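Local coordinates for DUF574 domain-containing protein (Thermobifida fusca, PDB 2QE6) that probably acts as an S-adenosylmethionine-dependent methyltransferase and binds S-adenosylmethionine in a Rossmann-like fold, at residues Ile59-Val64 / Val242-Trp247; Arg67-Leu72 / Tyr191-Ser196. The protein carries 1 engineered substitution. One frame throughout, in Å; residues are numbered along the deposited sequence.

Contact 1: Ile59-Val64 / Val242-Trp247; sequences IENRKV and VYTALW. With SAM (S-adenosylmethionine), chain F.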
loop_
_atom_site.group_PDB
_atom_site.type_symbol
_atom_site.label_atom_id
_atom_site.label_comp_id
_atom_site.label_asym_id
_atom_site.label_seq_id
_atom_site.Cartn_x
_atom_site.Cartn_y
_atom_site.Cartn_z
ATOM N N ILE A 59 2.175 11.263 3.434
ATOM C CA ILE A 59 3.444 11.591 2.763
ATOM C C ILE A 59 4.553 10.583 3.146
ATOM O O ILE A 59 5.258 10.040 2.282
ATOM C CB ILE A 59 3.865 13.044 3.027
ATOM C CG1 ILE A 59 2.847 14.011 2.377
ATOM C CG2 ILE A 59 5.262 13.344 2.411
ATOM C CD1 ILE A 59 2.919 15.459 2.933
ATOM N N GLU A 60 4.704 10.324 4.439
ATOM C CA GLU A 60 5.726 9.403 4.887
ATOM C C GLU A 60 5.487 7.994 4.347
ATOM O O GLU A 60 6.434 7.270 4.108
ATOM C CB GLU A 60 5.802 9.350 6.411
ATOM C CG GLU A 60 6.389 10.615 7.030
ATOM C CD GLU A 60 7.772 10.990 6.521
ATOM O OE1 GLU A 60 8.568 10.101 6.111
ATOM O OE2 GLU A 60 8.069 12.205 6.562
ATOM N N ASN A 61 4.228 7.607 4.180
ATOM C CA ASN A 61 3.898 6.296 3.616
ATOM C C ASN A 61 4.312 6.215 2.149
ATOM O O ASN A 61 4.911 5.225 1.713
ATOM C CB ASN A 61 2.405 6.015 3.805
ATOM C CG ASN A 61 2.044 4.620 3.468
ATOM O OD1 ASN A 61 2.549 3.665 4.055
ATOM N ND2 ASN A 61 1.142 4.480 2.529
ATOM N N ARG A 62 4.062 7.279 1.397
ATOM C CA ARG A 62 4.568 7.328 0.020
ATOM C C ARG A 62 6.081 7.313 -0.056
ATOM O O ARG A 62 6.623 6.637 -0.899
ATOM C CB ARG A 62 4.033 8.541 -0.733
ATOM C CG ARG A 62 2.523 8.485 -0.885
ATOM C CD ARG A 62 2.064 7.169 -1.496
ATOM N NE ARG A 62 2.664 6.985 -2.825
ATOM C CZ ARG A 62 2.242 6.119 -3.743
ATOM N NH1 ARG A 62 1.215 5.318 -3.498
ATOM N NH2 ARG A 62 2.862 6.066 -4.925
ATOM N N LYS A 63 6.753 8.065 0.803
ATOM C CA LYS A 63 8.207 8.050 0.848
ATOM C C LYS A 63 8.766 6.652 1.219
ATOM O O LYS A 63 9.756 6.239 0.664
ATOM C CB LYS A 63 8.740 9.105 1.831
ATOM C CG LYS A 63 8.605 10.595 1.414
ATOM C CD LYS A 63 9.024 11.448 2.616
ATOM C CE LYS A 63 9.252 12.895 2.338
ATOM N NZ LYS A 63 9.471 13.572 3.679
ATOM N N VAL A 64 8.162 5.919 2.162
ATOM C CA VAL A 64 8.671 4.573 2.454
ATOM C C VAL A 64 8.358 3.597 1.332
ATOM O O VAL A 64 9.105 2.646 1.118
ATOM C CB VAL A 64 8.155 3.992 3.824
ATOM C CG1 VAL A 64 6.746 3.542 3.737
ATOM C CG2 VAL A 64 9.051 2.869 4.292
ATOM N N VAL A 242 8.971 -0.878 11.923
ATOM C CA VAL A 242 9.296 0.402 12.585
ATOM C C VAL A 242 8.418 1.496 12.012
ATOM O O VAL A 242 7.831 1.316 10.936
ATOM C CB VAL A 242 10.760 0.790 12.373
ATOM C CG1 VAL A 242 11.689 -0.239 13.026
ATOM C CG2 VAL A 242 11.080 0.980 10.853
ATOM N N TYR A 243 8.297 2.622 12.728
ATOM C CA TYR A 243 7.547 3.755 12.210
ATOM C C TYR A 243 8.035 4.044 10.776
ATOM O O TYR A 243 9.193 3.889 10.455
ATOM C CB TYR A 243 7.692 4.973 13.114
ATOM C CG TYR A 243 6.979 4.881 14.456
ATOM C CD1 TYR A 243 5.599 4.713 14.528
ATOM C CD2 TYR A 243 7.683 4.964 15.643
ATOM C CE1 TYR A 243 4.922 4.665 15.772
ATOM C CE2 TYR A 243 7.019 4.917 16.882
ATOM C CZ TYR A 243 5.634 4.770 16.927
ATOM O OH TYR A 243 4.950 4.724 18.123
ATOM N N THR A 244 7.120 4.394 9.893
ATOM C CA THR A 244 7.442 4.497 8.479
ATOM C C THR A 244 8.687 5.379 8.169
ATOM O O THR A 244 9.493 4.990 7.323
ATOM C CB THR A 244 6.177 4.936 7.620
ATOM O OG1 THR A 244 5.605 6.143 8.161
ATOM C CG2 THR A 244 5.114 3.849 7.601
ATOM N N ALA A 245 8.868 6.518 8.849
ATOM C CA ALA A 245 9.992 7.418 8.567
ATOM C C ALA A 245 11.370 6.823 8.997
ATOM O O ALA A 245 12.424 7.307 8.571
ATOM C CB ALA A 245 9.772 8.744 9.245
ATOM N N LEU A 246 11.319 5.803 9.865
ATOM C CA LEU A 246 12.499 5.139 10.406
ATOM C C LEU A 246 12.949 3.946 9.544
ATOM O O LEU A 246 13.989 3.340 9.811
ATOM C CB LEU A 246 12.208 4.662 11.851
ATOM C CG LEU A 246 11.872 5.714 12.911
ATOM C CD1 LEU A 246 11.678 5.084 14.317
ATOM C CD2 LEU A 246 12.934 6.804 12.983
ATOM N N TRP A 247 12.189 3.607 8.504
ATOM C CA TRP A 247 12.545 2.444 7.686
ATOM C C TRP A 247 13.569 2.839 6.635
ATOM O O TRP A 247 13.219 3.493 5.671
ATOM C CB TRP A 247 11.313 1.771 7.040
ATOM C CG TRP A 247 11.656 0.385 6.497
ATOM C CD1 TRP A 247 11.513 -0.787 7.149
ATOM C CD2 TRP A 247 12.220 0.064 5.212
ATOM N NE1 TRP A 247 11.950 -1.823 6.364
ATOM C CE2 TRP A 247 12.399 -1.330 5.173
ATOM C CE3 TRP A 247 12.615 0.814 4.120
ATOM C CZ2 TRP A 247 12.945 -1.983 4.080
ATOM C CZ3 TRP A 247 13.165 0.159 3.022
ATOM C CH2 TRP A 247 13.313 -1.217 3.011
HETATM N N SAM F . -0.988 1.379 -1.479
HETATM C CA SAM F . -1.093 2.881 -1.654
HETATM C C SAM F . -0.106 3.561 -0.731
HETATM O O SAM F . 0.346 4.665 -1.014
HETATM O OXT SAM F . 0.230 3.019 0.331
HETATM C CB SAM F . -2.470 3.507 -1.360
HETATM C CG SAM F . -2.969 3.392 0.089
HETATM S SD SAM F . -4.679 3.948 0.388
HETATM C CE SAM F . -5.025 4.442 -1.318
HETATM C "C5'" SAM F . -5.427 2.307 0.338
HETATM C "C4'" SAM F . -5.822 1.655 -0.995
HETATM O "O4'" SAM F . -6.171 0.286 -0.768
HETATM C "C3'" SAM F . -7.051 2.290 -1.665
HETATM O "O3'" SAM F . -6.784 2.626 -3.015
HETATM C "C2'" SAM F . -8.177 1.275 -1.550
HETATM O "O2'" SAM F . -9.187 1.377 -2.561
HETATM C "C1'" SAM F . -7.355 -0.010 -1.524
HETATM N N9 SAM F . -8.116 -1.088 -0.890
HETATM C C8 SAM F . -8.588 -1.183 0.418
HETATM N N7 SAM F . -9.233 -2.371 0.557
HETATM C C5 SAM F . -9.155 -3.030 -0.643
HETATM C C6 SAM F . -9.622 -4.290 -1.046
HETATM N N6 SAM F . -10.318 -5.061 -0.166
HETATM N N1 SAM F . -9.368 -4.677 -2.350
HETATM C C2 SAM F . -8.661 -3.859 -3.255
HETATM N N3 SAM F . -8.207 -2.605 -2.855
HETATM C C4 SAM F . -8.452 -2.225 -1.559
#
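Arg62 NH1 gives SAM O a hydrogen bond of 2.7 Å, with an N-H...O angle of 151°. SAM O lies near the guanidinium plane, at the edge of the group. One helical position earlier, Asn61 ND2 reaches the other carboxylate oxygen, SAM OXT, at 2.8 Å, but the bond is bent and weak. The two side chains thus hold one oxygen each at the amino-acid end of the cofactor, in the pocket of a Rossmann-like methyltransferase fold. The charged guanidinium probably offsets the negative charge of the carboxylate. Asn61 CB points away from 242-247. With chi1 at -170°, CG lies across from the backbone N, and this swings the amide to where ND2 meets SAM OXT. Tyr27 OH also bonds ND2, and Thr195 OG1 bonds OD1. With both ends engaged, the amide is probably held against flipping.

Another side of the same helix packs on the short 3-10 turn that follows strand 235-243. No hydrogen bond crosses between the two segments. Glu60 CB lies 3.7 Å from Thr244 OG1. The Glu60 chain then bends at chi2, and OE1 comes to 3.6 Å from Ala245 CB. OE2 of the same carboxylate forms a salt bridge with Lys63 NZ at 3.5 Å, one turn along the helix; the hydrogen bond within it is weak. Val64 is buried and touches both Thr244 and Trp247. Its side chain crosses theirs at about a right angle. CG1 faces Thr244 CB at 4.2 Å, while CG2 lies 3.7 Å from Trp247 CB and close to Thr244 O.

Contact 2: Arg67-Leu72 / Tyr191-Ser196; sequences RGVRFL and YLFMTS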
loop_
_atom_site.group_PDB
_atom_site.type_symbol
_atom_site.label_atom_id
_atom_site.label_comp_id
_atom_site.label_asym_id
_atom_site.label_seq_id
_atom_site.Cartn_x
_atom_site.Cartn_y
_atom_site.Cartn_z
ATOM N N ARG A 67 11.326 4.175 -1.036
ATOM C CA ARG A 67 12.523 3.566 -0.463
ATOM C C ARG A 67 12.466 2.033 -0.476
ATOM O O ARG A 67 13.476 1.379 -0.726
ATOM C CB ARG A 67 12.800 4.081 0.966
ATOM C CG ARG A 67 13.032 5.582 1.069
ATOM C CD ARG A 67 13.733 6.005 2.359
ATOM N NE ARG A 67 13.038 5.517 3.544
ATOM C CZ ARG A 67 11.931 6.065 4.044
ATOM N NH1 ARG A 67 11.371 7.128 3.465
ATOM N NH2 ARG A 67 11.357 5.542 5.125
ATOM N N GLY A 68 11.302 1.464 -0.176
ATOM C CA GLY A 68 11.153 0.017 -0.140
ATOM C C GLY A 68 11.183 -0.605 -1.528
ATOM O O GLY A 68 11.816 -1.610 -1.754
ATOM N N VAL A 69 10.506 0.010 -2.483
ATOM C CA VAL A 69 10.513 -0.511 -3.836
ATOM C C VAL A 69 11.922 -0.402 -4.414
ATOM O O VAL A 69 12.365 -1.294 -5.105
ATOM C CB VAL A 69 9.451 0.161 -4.706
ATOM C CG1 VAL A 69 9.606 -0.237 -6.124
ATOM C CG2 VAL A 69 8.061 -0.186 -4.183
ATOM N N ARG A 70 12.621 0.695 -4.128
ATOM C CA ARG A 70 14.005 0.865 -4.569
ATOM C C ARG A 70 14.907 -0.220 -3.973
ATOM O O ARG A 70 15.768 -0.757 -4.659
ATOM C CB ARG A 70 14.532 2.257 -4.202
ATOM C CG ARG A 70 15.934 2.539 -4.727
ATOM C CD ARG A 70 16.438 3.922 -4.339
ATOM N NE ARG A 70 16.530 4.077 -2.886
ATOM C CZ ARG A 70 15.998 5.069 -2.177
ATOM N NH1 ARG A 70 15.316 6.044 -2.767
ATOM N NH2 ARG A 70 16.163 5.085 -0.860
ATOM N N PHE A 71 14.704 -0.555 -2.693
ATOM C CA PHE A 71 15.451 -1.655 -2.066
ATOM C C PHE A 71 15.172 -2.980 -2.794
ATOM O O PHE A 71 16.088 -3.724 -3.164
ATOM C CB PHE A 71 15.102 -1.781 -0.568
ATOM C CG PHE A 71 15.444 -3.118 0.030
ATOM C CD1 PHE A 71 16.737 -3.423 0.387
ATOM C CD2 PHE A 71 14.450 -4.054 0.282
ATOM C CE1 PHE A 71 17.057 -4.678 0.944
ATOM C CE2 PHE A 71 14.768 -5.308 0.811
ATOM C CZ PHE A 71 16.063 -5.611 1.146
ATOM N N LEU A 72 13.902 -3.248 -3.032
ATOM C CA LEU A 72 13.474 -4.516 -3.620
ATOM C C LEU A 72 13.952 -4.698 -5.040
ATOM O O LEU A 72 14.460 -5.767 -5.393
ATOM C CB LEU A 72 11.954 -4.616 -3.578
ATOM C CG LEU A 72 11.335 -4.867 -2.216
ATOM C CD1 LEU A 72 9.836 -4.624 -2.266
ATOM C CD2 LEU A 72 11.695 -6.266 -1.649
ATOM N N TYR A 191 9.582 -11.463 -1.347
ATOM C CA TYR A 191 9.363 -10.534 -0.249
ATOM C C TYR A 191 7.899 -10.170 -0.098
ATOM O O TYR A 191 7.143 -10.217 -1.067
ATOM C CB TYR A 191 10.181 -9.261 -0.469
ATOM C CG TYR A 191 11.683 -9.476 -0.465
ATOM C CD1 TYR A 191 12.335 -9.922 -1.581
ATOM C CD2 TYR A 191 12.440 -9.231 0.684
ATOM C CE1 TYR A 191 13.731 -10.100 -1.587
ATOM C CE2 TYR A 191 13.816 -9.399 0.701
ATOM C CZ TYR A 191 14.456 -9.830 -0.449
ATOM O OH TYR A 191 15.801 -10.027 -0.435
ATOM N N LEU A 192 7.520 -9.842 1.143
ATOM C CA LEU A 192 6.263 -9.187 1.486
ATOM C C LEU A 192 6.584 -7.816 2.090
ATOM O O LEU A 192 7.348 -7.733 3.056
ATOM C CB LEU A 192 5.492 -10.020 2.509
ATOM C CG LEU A 192 4.108 -9.532 2.957
ATOM C CD1 LEU A 192 3.150 -9.458 1.803
ATOM C CD2 LEU A 192 3.596 -10.467 4.087
ATOM N N PHE A 193 6.050 -6.760 1.480
ATOM C CA PHE A 193 6.251 -5.349 1.911
ATOM C C PHE A 193 4.859 -4.825 2.327
ATOM O O PHE A 193 3.942 -4.784 1.508
ATOM C CB PHE A 193 6.853 -4.578 0.719
ATOM C CG PHE A 193 7.074 -3.092 0.921
ATOM C CD1 PHE A 193 7.093 -2.495 2.173
ATOM C CD2 PHE A 193 7.368 -2.293 -0.196
ATOM C CE1 PHE A 193 7.366 -1.135 2.324
ATOM C CE2 PHE A 193 7.616 -0.926 -0.052
ATOM C CZ PHE A 193 7.635 -0.350 1.225
HETATM N N MSE A 194 4.670 -4.499 3.612
HETATM C CA MSE A 194 3.419 -3.935 4.061
HETATM C C MSE A 194 3.626 -2.691 4.913
HETATM O O MSE A 194 4.664 -2.547 5.569
HETATM C CB MSE A 194 2.657 -4.957 4.924
HETATM C CG MSE A 194 2.561 -6.322 4.278
HETATM SE SE MSE A 194 1.223 -7.426 5.152
HETATM C CE MSE A 194 2.223 -8.032 6.726
ATOM N N THR A 195 2.631 -1.807 4.940
ATOM C CA THR A 195 2.626 -0.734 5.924
ATOM C C THR A 195 1.229 -0.740 6.541
ATOM O O THR A 195 0.296 -1.266 5.957
ATOM C CB THR A 195 3.010 0.624 5.369
ATOM O OG1 THR A 195 1.907 1.172 4.624
ATOM C CG2 THR A 195 4.278 0.525 4.531
ATOM N N SER A 196 1.088 -0.132 7.696
ATOM C CA SER A 196 -0.149 -0.256 8.445
ATOM C C SER A 196 -0.241 0.872 9.452
ATOM O O SER A 196 0.744 1.223 10.076
ATOM C CB SER A 196 -0.173 -1.555 9.217
ATOM O OG SER A 196 -1.385 -1.670 10.020
#
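Helix-on-sheet packing of the Rossmann-like fold joins these segments, where 67-72 of helix 54-75 lies over strand 191-197. The two segments run antiparallel, at 174°, with axes 10.3 Å apart. Leu72 CD2 sits over one face of the Tyr191 ring, 3.9 Å from its centroid, in a CH-pi contact. Its nearest ring atom is Tyr191 CG, at 3.4 Å. The other branch, Leu72 CD1, reaches Phe193 CD2 at 4.0 Å, so one leucine spans two aromatic side chains of the strand. Phe193 extends toward the helix with CG anti to the backbone N (chi1 177°). This carries CE2 to 3.7 Å from Gly68 CA. A CB on Gly68 would collide with Phe193 CZ, so the close approach depends on the missing side chain. With an alanine here in place of Phe193, a gap would probably open beneath Gly68, and Leu72 CD1 would lose one of its apolar neighbours. Phe71 CE2 adds a looser touch on Tyr191 CE2 at the partly exposed margin. No hydrogen bond joins the two segments. Their fit therefore rests on apolar shape and on the CH-pi contact.

Overall arrangement
The centres of the two contacts lie about 10 Å apart, and both use helix 54-75. Along the chain the order is 59-64, 67-72, 191-196, 242-247, so contact 2 is enclosed within the span of contact 1. The strands involved belong to one seven-stranded sheet, with 265-271 between 191-197 and 235-243. The strand order 3-2-1-4-5-7-6, with 265-271 antiparallel to its neighbours, is that of class I methyltransferases. The contacts also meet directly: Trp247 O of contact 1 accepts a probable hydrogen bond from Arg67 NH2 of contact 2. One helix therefore packs on the sheet through its later turns and faces S-adenosylmethionine through earlier ones.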